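Local coordinates for Tat (Twin-arginine translocation) pathway signal sequence containing protein (Mycobacterium tuberculosis, PDB 5IMU), which is of unknown function but, in this C-terminal fragment, joins an alpha/beta/alpha sandwich to a helical bundle and carries a potassium ion, at residues 30-35 with 91-96; 116-121 with 209-214; 137-142 with 190-195. All coordinates share one frame; numbering follows the deposited sequence.

Contact 1. Residues 30-35 with 91-96; sequences RISWAA and AHESNT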
loop_
_atom_site.group_PDB
_atom_site.type_symbol
_atom_site.label_atom_id
_atom_site.label_comp_id
_atom_site.label_asym_id
_atom_site.label_seq_id
_atom_site.Cartn_x
_atom_site.Cartn_y
_atom_site.Cartn_z
ATOM N N ARG A 30 9.545 -6.026 -7.720
ATOM C CA ARG A 30 8.807 -7.038 -8.461
ATOM C C ARG A 30 7.464 -6.544 -8.984
ATOM O O ARG A 30 6.794 -7.288 -9.709
ATOM C CB ARG A 30 8.603 -8.277 -7.582
ATOM C CG ARG A 30 9.906 -8.951 -7.166
ATOM C CD ARG A 30 9.664 -10.095 -6.189
ATOM N NE ARG A 30 9.351 -9.615 -4.846
ATOM C CZ ARG A 30 9.077 -10.407 -3.814
ATOM N NH1 ARG A 30 9.070 -11.724 -3.969
ATOM N NH2 ARG A 30 8.806 -9.882 -2.626
ATOM N N ILE A 31 7.056 -5.318 -8.652
ATOM C CA ILE A 31 5.801 -4.753 -9.129
ATOM C C ILE A 31 6.081 -3.395 -9.760
ATOM O O ILE A 31 7.113 -2.769 -9.512
ATOM C CB ILE A 31 4.754 -4.616 -8.004
ATOM C CG1 ILE A 31 5.219 -3.596 -6.964
ATOM C CG2 ILE A 31 4.492 -5.967 -7.353
ATOM C CD1 ILE A 31 4.304 -3.505 -5.755
ATOM N N SER A 32 5.136 -2.940 -10.582
ATOM C CA SER A 32 5.300 -1.686 -11.307
ATOM C C SER A 32 4.854 -0.504 -10.456
ATOM O O SER A 32 3.885 -0.597 -9.698
ATOM C CB SER A 32 4.506 -1.714 -12.615
ATOM O OG SER A 32 5.060 -2.651 -13.521
ATOM N N TRP A 33 5.572 0.612 -10.590
ATOM C CA TRP A 33 5.296 1.832 -9.846
ATOM C C TRP A 33 5.244 3.019 -10.797
ATOM O O TRP A 33 5.826 2.988 -11.884
ATOM C CB TRP A 33 6.373 2.113 -8.784
ATOM C CG TRP A 33 6.532 1.063 -7.723
ATOM C CD1 TRP A 33 7.369 -0.015 -7.756
ATOM C CD2 TRP A 33 5.868 1.016 -6.455
ATOM N NE1 TRP A 33 7.254 -0.740 -6.594
ATOM C CE2 TRP A 33 6.339 -0.126 -5.778
ATOM C CE3 TRP A 33 4.915 1.827 -5.827
ATOM C CZ2 TRP A 33 5.890 -0.480 -4.507
ATOM C CZ3 TRP A 33 4.470 1.473 -4.565
ATOM C CH2 TRP A 33 4.958 0.331 -3.919
ATOM N N ALA A 34 4.560 4.077 -10.364
ATOM C CA ALA A 34 4.569 5.340 -11.088
ATOM C C ALA A 34 4.287 6.480 -10.121
ATOM O O ALA A 34 3.581 6.309 -9.124
ATOM C CB ALA A 34 3.546 5.357 -12.227
ATOM N N ALA A 35 4.847 7.649 -10.428
ATOM C CA ALA A 35 4.582 8.867 -9.679
ATOM C C ALA A 35 4.375 10.024 -10.645
ATOM O O ALA A 35 5.016 10.098 -11.696
ATOM C CB ALA A 35 5.715 9.199 -8.702
ATOM N N ALA A 91 8.168 6.311 -13.901
ATOM C CA ALA A 91 7.654 4.971 -13.661
ATOM C C ALA A 91 8.793 3.971 -13.511
ATOM O O ALA A 91 9.961 4.264 -13.782
ATOM C CB ALA A 91 6.704 4.532 -14.781
ATOM N N HIS A 92 8.419 2.772 -13.067
ATOM C CA HIS A 92 9.305 1.626 -12.925
ATOM C C HIS A 92 8.535 0.395 -13.374
ATOM O O HIS A 92 7.434 0.144 -12.881
ATOM C CB HIS A 92 9.774 1.465 -11.471
ATOM C CG HIS A 92 10.318 0.106 -11.147
ATOM N ND1 HIS A 92 11.650 -0.220 -11.296
ATOM C CD2 HIS A 92 9.713 -1.004 -10.660
ATOM C CE1 HIS A 92 11.839 -1.473 -10.923
ATOM N NE2 HIS A 92 10.679 -1.973 -10.534
ATOM N N GLU A 93 9.093 -0.350 -14.321
ATOM C CA GLU A 93 8.475 -1.591 -14.762
ATOM C C GLU A 93 8.936 -2.729 -13.865
ATOM O O GLU A 93 10.108 -2.794 -13.482
ATOM C CB GLU A 93 8.819 -1.894 -16.222
ATOM C CG GLU A 93 8.110 -3.125 -16.793
ATOM C CD GLU A 93 6.601 -2.952 -16.909
ATOM O OE1 GLU A 93 6.116 -1.803 -16.849
ATOM O OE2 GLU A 93 5.898 -3.973 -17.066
ATOM N N SER A 94 8.002 -3.617 -13.529
ATOM C CA SER A 94 8.283 -4.714 -12.612
ATOM C C SER A 94 9.502 -5.510 -13.062
ATOM O O SER A 94 9.643 -5.840 -14.244
ATOM C CB SER A 94 7.063 -5.630 -12.507
ATOM O OG SER A 94 6.732 -6.190 -13.765
ATOM N N ASN A 95 10.393 -5.786 -12.105
ATOM C CA ASN A 95 11.598 -6.604 -12.243
ATOM C C ASN A 95 12.755 -5.875 -12.918
ATOM O O ASN A 95 13.790 -6.497 -13.193
ATOM C CB ASN A 95 11.313 -7.921 -12.974
ATOM C CG ASN A 95 10.333 -8.801 -12.219
ATOM O OD1 ASN A 95 10.467 -8.997 -11.011
ATOM N ND2 ASN A 95 9.344 -9.336 -12.927
ATOM N N THR A 96 12.621 -4.579 -13.191
ATOM C CA THR A 96 13.774 -3.777 -13.574
ATOM C C THR A 96 14.703 -3.604 -12.377
ATOM O O THR A 96 14.251 -3.429 -11.242
ATOM C CB THR A 96 13.322 -2.408 -14.095
ATOM O OG1 THR A 96 12.535 -2.580 -15.280
ATOM C CG2 THR A 96 14.519 -1.514 -14.414
HETATM O O HOH W 1 7.182 -9.580 -10.983
HETATM O O HOH W 2 3.574 -4.795 -14.632
#
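Trp33 and His92 form an antiparallel hydrogen-bonded pair where strand 33-37 meets the edge strand 88-92 of the small mixed sheet in the alpha/beta/alpha sandwich. Trp33 N gives its hydrogen to His92 O at 3.0 Å, and His92 N returns one to Trp33 O at 2.9 Å. The next pair, Ala34 and Ala91, is non-hydrogen-bonded, with CB to CB 4.1 Å. On the face that carries Trp33 and His92, the imidazole CD2 comes to the indole edge, 3.9 Å from Trp33 CD1, and also lies 3.3 Å from Ile31 O. The NE2 of His92 is hydrogen-bonded to Pro29 O, which helps fix the ring's rotation.

Beyond the strand ends, Ser32 OG takes over from the backbone. Anti to the carbonyl carbon (chi1 -68°), it is placed to accept the N-H of Ser94, inside the type II turn Glu93-Thr96, at 3.1 Å and along a bent path of 143°. A water links Arg30 O to Asn95 ND2. Helix 6-27 packs on His92 and Trp33 through Val21, Ala25 and Val24, helix 79-83 meets Ser32 and Ala34, and strand 44-48 continues the sheet beyond strand 33-37.

Contact 2. Residues 116-121 with 209-214; sequences SAIPKV and HLAWYA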
loop_
_atom_site.group_PDB
_atom_site.type_symbol
_atom_site.label_atom_id
_atom_site.label_comp_id
_atom_site.label_asym_id
_atom_site.label_seq_id
_atom_site.Cartn_x
_atom_site.Cartn_y
_atom_site.Cartn_z
ATOM N N SER A 116 -3.002 8.209 6.126
ATOM C CA SER A 116 -3.988 8.682 7.092
ATOM C C SER A 116 -5.092 9.527 6.464
ATOM O O SER A 116 -5.900 10.108 7.196
ATOM C CB SER A 116 -3.307 9.493 8.196
ATOM O OG SER A 116 -2.408 8.698 8.946
ATOM N N ALA A 117 -5.152 9.612 5.137
ATOM C CA ALA A 117 -6.098 10.502 4.475
ATOM C C ALA A 117 -7.509 9.932 4.386
ATOM O O ALA A 117 -8.418 10.645 3.947
ATOM C CB ALA A 117 -5.595 10.853 3.071
ATOM N N ILE A 118 -7.721 8.684 4.789
ATOM C CA ILE A 118 -9.030 8.046 4.673
ATOM C C ILE A 118 -9.836 8.309 5.938
ATOM O O ILE A 118 -9.322 8.106 7.048
ATOM C CB ILE A 118 -8.897 6.536 4.421
ATOM C CG1 ILE A 118 -8.052 6.276 3.173
ATOM C CG2 ILE A 118 -10.272 5.887 4.288
ATOM C CD1 ILE A 118 -7.657 4.831 3.000
ATOM N N PRO A 119 -11.087 8.755 5.824
ATOM C CA PRO A 119 -11.930 8.901 7.016
ATOM C C PRO A 119 -12.059 7.581 7.764
ATOM O O PRO A 119 -11.948 6.498 7.183
ATOM C CB PRO A 119 -13.278 9.357 6.445
ATOM C CG PRO A 119 -12.950 9.964 5.120
ATOM C CD PRO A 119 -11.772 9.197 4.597
ATOM N N LYS A 120 -12.290 7.685 9.070
ATOM C CA LYS A 120 -12.459 6.499 9.898
ATOM C C LYS A 120 -13.628 5.663 9.394
ATOM O O LYS A 120 -14.739 6.169 9.210
ATOM C CB LYS A 120 -12.678 6.903 11.355
ATOM C CG LYS A 120 -12.773 5.736 12.329
ATOM C CD LYS A 120 -12.729 6.227 13.772
ATOM C CE LYS A 120 -13.139 5.145 14.762
ATOM N NZ LYS A 120 -12.364 3.885 14.590
ATOM N N VAL A 121 -13.361 4.377 9.152
ATOM C CA VAL A 121 -14.405 3.459 8.717
ATOM C C VAL A 121 -15.503 3.399 9.770
ATOM O O VAL A 121 -15.237 3.422 10.979
ATOM C CB VAL A 121 -13.798 2.070 8.450
ATOM C CG1 VAL A 121 -14.880 1.001 8.365
ATOM C CG2 VAL A 121 -12.968 2.092 7.174
ATOM N N HIS A 209 -5.901 -0.140 5.899
ATOM C CA HIS A 209 -5.960 -1.462 5.285
ATOM C C HIS A 209 -7.387 -1.997 5.251
ATOM O O HIS A 209 -7.778 -2.670 4.291
ATOM C CB HIS A 209 -5.035 -2.424 6.029
ATOM C CG HIS A 209 -3.582 -2.133 5.827
ATOM N ND1 HIS A 209 -2.985 -2.150 4.585
ATOM C CD2 HIS A 209 -2.606 -1.812 6.710
ATOM C CE1 HIS A 209 -1.703 -1.854 4.711
ATOM N NE2 HIS A 209 -1.448 -1.645 5.991
ATOM N N LEU A 210 -8.180 -1.707 6.284
ATOM C CA LEU A 210 -9.567 -2.164 6.298
ATOM C C LEU A 210 -10.387 -1.479 5.210
ATOM O O LEU A 210 -11.220 -2.120 4.558
ATOM C CB LEU A 210 -10.191 -1.910 7.670
ATOM C CG LEU A 210 -11.109 -2.977 8.277
ATOM C CD1 LEU A 210 -12.259 -2.322 9.034
ATOM C CD2 LEU A 210 -11.629 -3.962 7.238
ATOM N N ALA A 211 -10.175 -0.176 5.010
ATOM C CA ALA A 211 -10.893 0.534 3.955
ATOM C C ALA A 211 -10.553 -0.033 2.583
ATOM O O ALA A 211 -11.440 -0.226 1.744
ATOM C CB ALA A 211 -10.572 2.028 4.013
ATOM N N TRP A 212 -9.272 -0.317 2.341
ATOM C CA TRP A 212 -8.882 -0.885 1.058
ATOM C C TRP A 212 -9.380 -2.315 0.897
ATOM O O TRP A 212 -9.635 -2.755 -0.230
ATOM C CB TRP A 212 -7.365 -0.822 0.897
ATOM C CG TRP A 212 -6.912 0.475 0.306
ATOM C CD1 TRP A 212 -6.363 1.536 0.966
ATOM C CD2 TRP A 212 -6.991 0.854 -1.073
ATOM N NE1 TRP A 212 -6.087 2.551 0.078
ATOM C CE2 TRP A 212 -6.464 2.156 -1.180
ATOM C CE3 TRP A 212 -7.452 0.216 -2.228
ATOM C CZ2 TRP A 212 -6.385 2.832 -2.397
ATOM C CZ3 TRP A 212 -7.374 0.888 -3.436
ATOM C CH2 TRP A 212 -6.845 2.181 -3.513
ATOM N N TYR A 213 -9.521 -3.054 1.999
ATOM C CA TYR A 213 -10.086 -4.397 1.907
ATOM C C TYR A 213 -11.507 -4.357 1.355
ATOM O O TYR A 213 -11.893 -5.216 0.554
ATOM C CB TYR A 213 -10.066 -5.081 3.277
ATOM C CG TYR A 213 -10.724 -6.447 3.270
ATOM C CD1 TYR A 213 -10.023 -7.568 2.853
ATOM C CD2 TYR A 213 -12.045 -6.608 3.671
ATOM C CE1 TYR A 213 -10.618 -8.817 2.837
ATOM C CE2 TYR A 213 -12.649 -7.853 3.656
ATOM C CZ TYR A 213 -11.931 -8.954 3.241
ATOM O OH TYR A 213 -12.529 -10.191 3.228
ATOM N N ALA A 214 -12.294 -3.360 1.768
ATOM C CA ALA A 214 -13.698 -3.299 1.367
ATOM C C ALA A 214 -13.843 -3.081 -0.134
ATOM O O ALA A 214 -14.667 -3.734 -0.785
ATOM C CB ALA A 214 -14.418 -2.194 2.139
#
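Ile118 turns CG1 beside its own backbone N (chi1 -56°) and extends the chain at chi2 169°, so that CD1 reaches Trp212 while the CG2 branch lies against Ala211. Val121 places CG1 anti to its N (chi1 165°), which sends that methyl to Leu210 and leaves CG2 for Ala211. This is apolar loop-on-helix packing in the helical part of the chain: the connection between helices 111-115 and 124-133 lies along helix 203-216. The small Ala211 is the meeting point. Its CB touches Ile118 CG2 at 3.9 Å and Val121 CG2 at 4.0 Å, so two branched side chains share one methyl and the loop backbone can come close to the helix, with the CA atoms of Val121 and Ala211 6.6 Å apart.

Asn207, one turn earlier on the same helix, ties the loop with two hydrogen bonds, OD1 accepting from Val121 N and ND2 donating to Pro119 O. Tyr208 and Trp54 meet the indole of Trp212, and Ile118 also rests on Pro70, while Phe124 and Thr127 of the following helix pack on Leu210. The side chains of Ile118 and Trp212 cross at about a right angle, with Ile118 CD1 lying obliquely to the indole, 4.0 Å from Trp212 NE1.

Contact 3. Residues 137-142 with 190-195; sequences SLPRIA and MLLAAI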
loop_
_atom_site.group_PDB
_atom_site.type_symbol
_atom_site.label_atom_id
_atom_site.label_comp_id
_atom_site.label_asym_id
_atom_site.label_seq_id
_atom_site.Cartn_x
_atom_site.Cartn_y
_atom_site.Cartn_z
ATOM N N SER A 137 -10.492 -18.207 3.655
ATOM C CA SER A 137 -9.100 -18.469 3.308
ATOM C C SER A 137 -8.099 -17.981 4.351
ATOM O O SER A 137 -6.899 -18.234 4.195
ATOM C CB SER A 137 -8.779 -17.832 1.952
ATOM O OG SER A 137 -9.094 -16.448 1.957
ATOM N N LEU A 138 -8.553 -17.308 5.406
ATOM C CA LEU A 138 -7.642 -16.748 6.394
ATOM C C LEU A 138 -6.966 -17.856 7.204
ATOM O O LEU A 138 -7.538 -18.932 7.399
ATOM C CB LEU A 138 -8.395 -15.816 7.341
ATOM C CG LEU A 138 -8.218 -14.294 7.285
ATOM C CD1 LEU A 138 -7.578 -13.819 5.989
ATOM C CD2 LEU A 138 -9.561 -13.610 7.509
ATOM N N PRO A 139 -5.750 -17.616 7.694
ATOM C CA PRO A 139 -5.103 -18.597 8.572
ATOM C C PRO A 139 -5.695 -18.563 9.973
ATOM O O PRO A 139 -6.415 -17.637 10.354
ATOM C CB PRO A 139 -3.636 -18.154 8.578
ATOM C CG PRO A 139 -3.705 -16.682 8.358
ATOM C CD PRO A 139 -4.872 -16.464 7.419
ATOM N N ARG A 140 -5.363 -19.600 10.751
ATOM C CA ARG A 140 -5.947 -19.750 12.081
ATOM C C ARG A 140 -5.629 -18.556 12.977
ATOM O O ARG A 140 -6.454 -18.160 13.810
ATOM C CB ARG A 140 -5.461 -21.054 12.722
ATOM C CG ARG A 140 -5.873 -21.230 14.181
ATOM C CD ARG A 140 -5.447 -22.586 14.735
ATOM N NE ARG A 140 -6.297 -23.671 14.246
ATOM C CZ ARG A 140 -6.032 -24.963 14.413
ATOM N NH1 ARG A 140 -4.932 -25.340 15.049
ATOM N NH2 ARG A 140 -6.864 -25.881 13.936
ATOM N N ILE A 141 -4.443 -17.960 12.816
ATOM C CA ILE A 141 -4.052 -16.852 13.684
ATOM C C ILE A 141 -5.015 -15.681 13.541
ATOM O O ILE A 141 -5.291 -14.971 14.516
ATOM C CB ILE A 141 -2.596 -16.428 13.400
ATOM C CG1 ILE A 141 -2.152 -15.360 14.399
ATOM C CG2 ILE A 141 -2.438 -15.914 11.971
ATOM C CD1 ILE A 141 -2.107 -15.842 15.830
ATOM N N ALA A 142 -5.558 -15.468 12.341
ATOM C CA ALA A 142 -6.501 -14.373 12.141
ATOM C C ALA A 142 -7.787 -14.610 12.922
ATOM O O ALA A 142 -8.303 -13.699 13.577
ATOM C CB ALA A 142 -6.798 -14.196 10.651
ATOM N N MET A 190 -4.468 -7.762 3.060
ATOM C CA MET A 190 -4.953 -6.514 3.643
ATOM C C MET A 190 -5.538 -6.732 5.035
ATOM O O MET A 190 -5.273 -5.949 5.955
ATOM C CB MET A 190 -5.995 -5.878 2.723
ATOM C CG MET A 190 -5.442 -5.356 1.406
ATOM S SD MET A 190 -6.750 -4.949 0.233
ATOM C CE MET A 190 -5.806 -4.171 -1.074
ATOM N N LEU A 191 -6.348 -7.783 5.206
ATOM C CA LEU A 191 -6.951 -8.043 6.511
ATOM C C LEU A 191 -5.894 -8.375 7.557
ATOM O O LEU A 191 -5.972 -7.903 8.698
ATOM C CB LEU A 191 -7.968 -9.179 6.410
ATOM C CG LEU A 191 -9.430 -8.820 6.133
ATOM C CD1 LEU A 191 -10.300 -10.069 6.197
ATOM C CD2 LEU A 191 -9.935 -7.758 7.099
ATOM N N LEU A 192 -4.906 -9.194 7.194
ATOM C CA LEU A 192 -3.829 -9.497 8.130
ATOM C C LEU A 192 -3.033 -8.243 8.476
ATOM O O LEU A 192 -2.614 -8.063 9.627
ATOM C CB LEU A 192 -2.913 -10.571 7.547
ATOM C CG LEU A 192 -3.555 -11.924 7.228
ATOM C CD1 LEU A 192 -2.583 -12.815 6.465
ATOM C CD2 LEU A 192 -4.034 -12.614 8.498
ATOM N N ALA A 193 -2.816 -7.367 7.491
ATOM C CA ALA A 193 -2.087 -6.126 7.741
ATOM C C ALA A 193 -2.849 -5.227 8.705
ATOM O O ALA A 193 -2.244 -4.539 9.535
ATOM C CB ALA A 193 -1.822 -5.395 6.425
ATOM N N ALA A 194 -4.181 -5.219 8.609
ATOM C CA ALA A 194 -4.981 -4.421 9.531
ATOM C C ALA A 194 -4.853 -4.938 10.958
ATOM O O ALA A 194 -4.759 -4.150 11.906
ATOM C CB ALA A 194 -6.445 -4.416 9.089
ATOM N N ILE A 195 -4.839 -6.263 11.130
ATOM C CA ILE A 195 -4.704 -6.841 12.464
ATOM C C ILE A 195 -3.353 -6.480 13.072
ATOM O O ILE A 195 -3.265 -6.125 14.253
ATOM C CB ILE A 195 -4.914 -8.366 12.412
ATOM C CG1 ILE A 195 -6.343 -8.692 11.972
ATOM C CG2 ILE A 195 -4.627 -8.992 13.767
ATOM C CD1 ILE A 195 -6.576 -10.165 11.712
#
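Leu191 is the first residue of the run 190-195 to touch the run 137-142, its CD1 methyl meeting Leu138 CD2 at 3.8 Å. The two leucines cross at about a right angle, so the touch is between single methyl groups and not along the length of either chain. Both have further neighbours on helix 124-133: Leu138 packs on Val132 and Leu191 on Ala131.

Next comes Leu192, which touches two residues of the other segment. Its CA-CB bond runs past the partner segment, but chi1 -60° places CG beside the backbone N, and chi2 171° extends CD1 and turns the other methyl, CD2, toward the partner segment. There the methyl meets the CG and CD corner of the Pro139 ring, Leu192 CD2 4.1 Å from Pro139 CG, and lies 3.8 Å from Ala142 CB. Leu192 CD2 is therefore shared between the N-cap proline and Ala142 in the first turn.

In this helical bundle the N-terminal turn of helix 140-151, with Pro139 at its N-cap, packs on the flank of helix 183-199. The contact is buried and wholly apolar. Just before the helix start, the OG of Ser137 is hydrogen-bonded to Asp188 OD2, a polar tie to helix 183-199 beside the apolar patch.

One turn on from Leu191, and joined to it by a hydrogen bond from Ile195 N to Leu191 O, Ile195 again points toward the partner segment. Helix 157-177 adds another wall here, with Ile167 packing on Leu192 and Leu163 on Ile195. The CD1 of Ile195 reaches Ala142 CB at 4.2 Å.

Along the chain, contact 1 closes before the other two open, and contact 3 is nested inside the loop closed by contact 2. Contact 1 belongs to the sheet of the alpha/beta/alpha sandwich and lies across the centre of the chain from the others, its centre about 25 Å from that of contact 2 and about 27 Å from that of contact 3. Contacts 2 and 3, centres about 16 Å apart, meet directly: the consecutive helices 183-199 and 203-216 pack together, Tyr213 against Leu191 and His209 against Ala193. Contact 1 thus lies in the DUF5632 range, while contacts 2 and 3 sit in the helical part, contact 3 wholly within the DUF5631 range.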